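Local coordinates for PDZ domain protein (Parabacteroides distasonis, PDB 4L8N), which is of unknown function but binds magnesium and joins N-terminal and C-terminal PDZ domains to a DUF4136 domain, at residues V323-N328 against I336-I341. Sequence-based numbering, arbitrary orientation.
Sequences VDVDRN and IRPRDI
R337 NH1 is gripped by two carbonyl oxygens, that of Y332 and, at 2.9 Å, that of I336, and across the contact V325 lies against the latter, its CG2 within 3.6 Å of I336 O. The guanidinium reaches the I336 oxygen from above the carbonyl plane while keeping it nearly in its own plane, and the arginine also makes a cation-pi contact with the ring of Y332. An arginine suits this place because its long chain can fold back to Y332 of helix 330-333 and serve two backbone acceptors at once. With CG2 anti to its carbonyl carbon and CG1 anti to its backbone N (chi1 -177°), V325 turns both methyls to the I336 carbonyl; CG2 also meets I336 CG2 at 4.0 Å. Two beta-branched side chains thus pack beside A331 in the C-terminal PDZ domain, where strand 322-325 and the loop entering strand 341-345 flank the short helix between them. P338 adds a rigid, puckered apolar ring: its CG sits 3.9 Å from D324 CA, its CB near the carbonyl oxygen of V323. Proline also fits the second position of the type II turn R337-D340, whose own closing bond, D340 N to R337 O, is weak at 3.3 Å. A firmer brace comes from D340 OD2, which takes the R337 N-H almost straight (176°) at 2.8 Å. The other carboxylate oxygen of D340 forms a salt bridge with R435, tying the turn to strand 429-435.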
loop_
_atom_site.group_PDB
_atom_site.type_symbol
_atom_site.label_atom_id
_atom_site.label_comp_id
_atom_site.label_asym_id
_atom_site.label_seq_id
_atom_site.Cartn_x
_atom_site.Cartn_y
_atom_site.Cartn_z
ATOM N N VAL A 323 42.668 -29.028 -13.856
ATOM C CA VAL A 323 42.379 -28.770 -15.269
ATOM C C VAL A 323 42.873 -27.369 -15.682
ATOM O O VAL A 323 42.991 -27.102 -16.878
ATOM C CB VAL A 323 40.894 -28.986 -15.655
ATOM C CG1 VAL A 323 40.534 -30.462 -15.642
ATOM C CG2 VAL A 323 39.960 -28.195 -14.759
ATOM N N ASP A 324 43.177 -26.492 -14.699
ATOM C CA ASP A 324 43.656 -25.119 -14.927
ATOM C C ASP A 324 44.117 -24.475 -13.607
ATOM O O ASP A 324 43.750 -24.941 -12.522
ATOM C CB ASP A 324 42.543 -24.266 -15.587
ATOM C CG ASP A 324 42.950 -22.933 -16.201
ATOM O OD1 ASP A 324 44.172 -22.648 -16.257
ATOM O OD2 ASP A 324 42.039 -22.167 -16.622
ATOM N N VAL A 325 44.951 -23.424 -13.709
ATOM C CA VAL A 325 45.484 -22.641 -12.586
ATOM C C VAL A 325 45.442 -21.182 -13.015
ATOM O O VAL A 325 46.139 -20.825 -13.955
ATOM C CB VAL A 325 46.917 -23.075 -12.141
ATOM C CG1 VAL A 325 47.375 -22.268 -10.937
ATOM C CG2 VAL A 325 46.993 -24.560 -11.824
ATOM N N ASP A 326 44.619 -20.347 -12.355
ATOM C CA ASP A 326 44.456 -18.913 -12.652
ATOM C C ASP A 326 45.801 -18.173 -12.620
ATOM O O ASP A 326 46.631 -18.430 -11.750
ATOM C CB ASP A 326 43.446 -18.259 -11.699
ATOM C CG ASP A 326 42.052 -18.859 -11.773
ATOM O OD1 ASP A 326 41.836 -19.761 -12.619
ATOM O OD2 ASP A 326 41.183 -18.445 -10.970
ATOM N N ARG A 327 46.010 -17.281 -13.609
ATOM C CA ARG A 327 47.265 -16.570 -13.880
ATOM C C ARG A 327 47.947 -15.936 -12.645
ATOM O O ARG A 327 49.147 -16.149 -12.468
ATOM C CB ARG A 327 47.084 -15.506 -14.983
ATOM N N ASN A 328 47.228 -15.164 -11.823
ATOM C CA ASN A 328 47.873 -14.464 -10.706
ATOM C C ASN A 328 47.305 -14.927 -9.394
ATOM O O ASN A 328 46.770 -14.133 -8.612
ATOM C CB ASN A 328 47.695 -12.957 -10.893
ATOM C CG ASN A 328 48.309 -12.502 -12.190
ATOM O OD1 ASN A 328 49.535 -12.547 -12.380
ATOM N ND2 ASN A 328 47.459 -12.202 -13.155
ATOM N N ILE A 336 51.884 -24.758 -8.908
ATOM C CA ILE A 336 50.935 -25.794 -9.341
ATOM C C ILE A 336 50.646 -25.528 -10.813
ATOM O O ILE A 336 50.541 -24.362 -11.204
ATOM C CB ILE A 336 49.646 -25.795 -8.456
ATOM C CG1 ILE A 336 49.989 -26.002 -6.953
ATOM C CG2 ILE A 336 48.573 -26.787 -8.960
ATOM C CD1 ILE A 336 50.630 -27.341 -6.589
ATOM N N ARG A 337 50.564 -26.576 -11.634
ATOM C CA ARG A 337 50.293 -26.363 -13.050
ATOM C C ARG A 337 49.180 -27.314 -13.554
ATOM O O ARG A 337 48.994 -28.369 -12.944
ATOM C CB ARG A 337 51.601 -26.518 -13.890
ATOM C CG ARG A 337 52.672 -25.424 -13.651
ATOM C CD ARG A 337 52.262 -23.988 -14.040
ATOM N NE ARG A 337 53.354 -23.033 -13.803
ATOM C CZ ARG A 337 53.505 -22.299 -12.701
ATOM N NH1 ARG A 337 52.604 -22.354 -11.726
ATOM N NH2 ARG A 337 54.552 -21.491 -12.573
ATOM N N PRO A 338 48.450 -26.982 -14.669
ATOM C CA PRO A 338 47.416 -27.909 -15.182
ATOM C C PRO A 338 47.943 -29.317 -15.440
ATOM O O PRO A 338 49.143 -29.494 -15.673
ATOM C CB PRO A 338 46.980 -27.261 -16.494
ATOM C CG PRO A 338 47.255 -25.816 -16.305
ATOM C CD PRO A 338 48.513 -25.757 -15.496
ATOM N N ARG A 339 47.042 -30.319 -15.366
ATOM C CA ARG A 339 47.301 -31.759 -15.550
ATOM C C ARG A 339 48.018 -32.384 -14.315
ATOM O O ARG A 339 48.264 -33.594 -14.308
ATOM C CB ARG A 339 48.058 -32.067 -16.872
ATOM N N ASP A 340 48.291 -31.588 -13.254
ATOM C CA ASP A 340 48.873 -32.110 -12.002
ATOM C C ASP A 340 47.870 -33.033 -11.323
ATOM O O ASP A 340 46.665 -32.930 -11.576
ATOM C CB ASP A 340 49.254 -30.977 -11.022
ATOM C CG ASP A 340 50.625 -30.355 -11.204
ATOM O OD1 ASP A 340 51.496 -31.005 -11.818
ATOM O OD2 ASP A 340 50.835 -29.220 -10.710
ATOM N N ILE A 341 48.345 -33.935 -10.475
ATOM C CA ILE A 341 47.418 -34.818 -9.784
ATOM C C ILE A 341 47.595 -34.589 -8.287
ATOM O O ILE A 341 48.687 -34.790 -7.747
ATOM C CB ILE A 341 47.547 -36.306 -10.228
ATOM C CG1 ILE A 341 46.997 -36.480 -11.676
ATOM C CG2 ILE A 341 46.802 -37.238 -9.256
ATOM C CD1 ILE A 341 47.636 -37.614 -12.520
#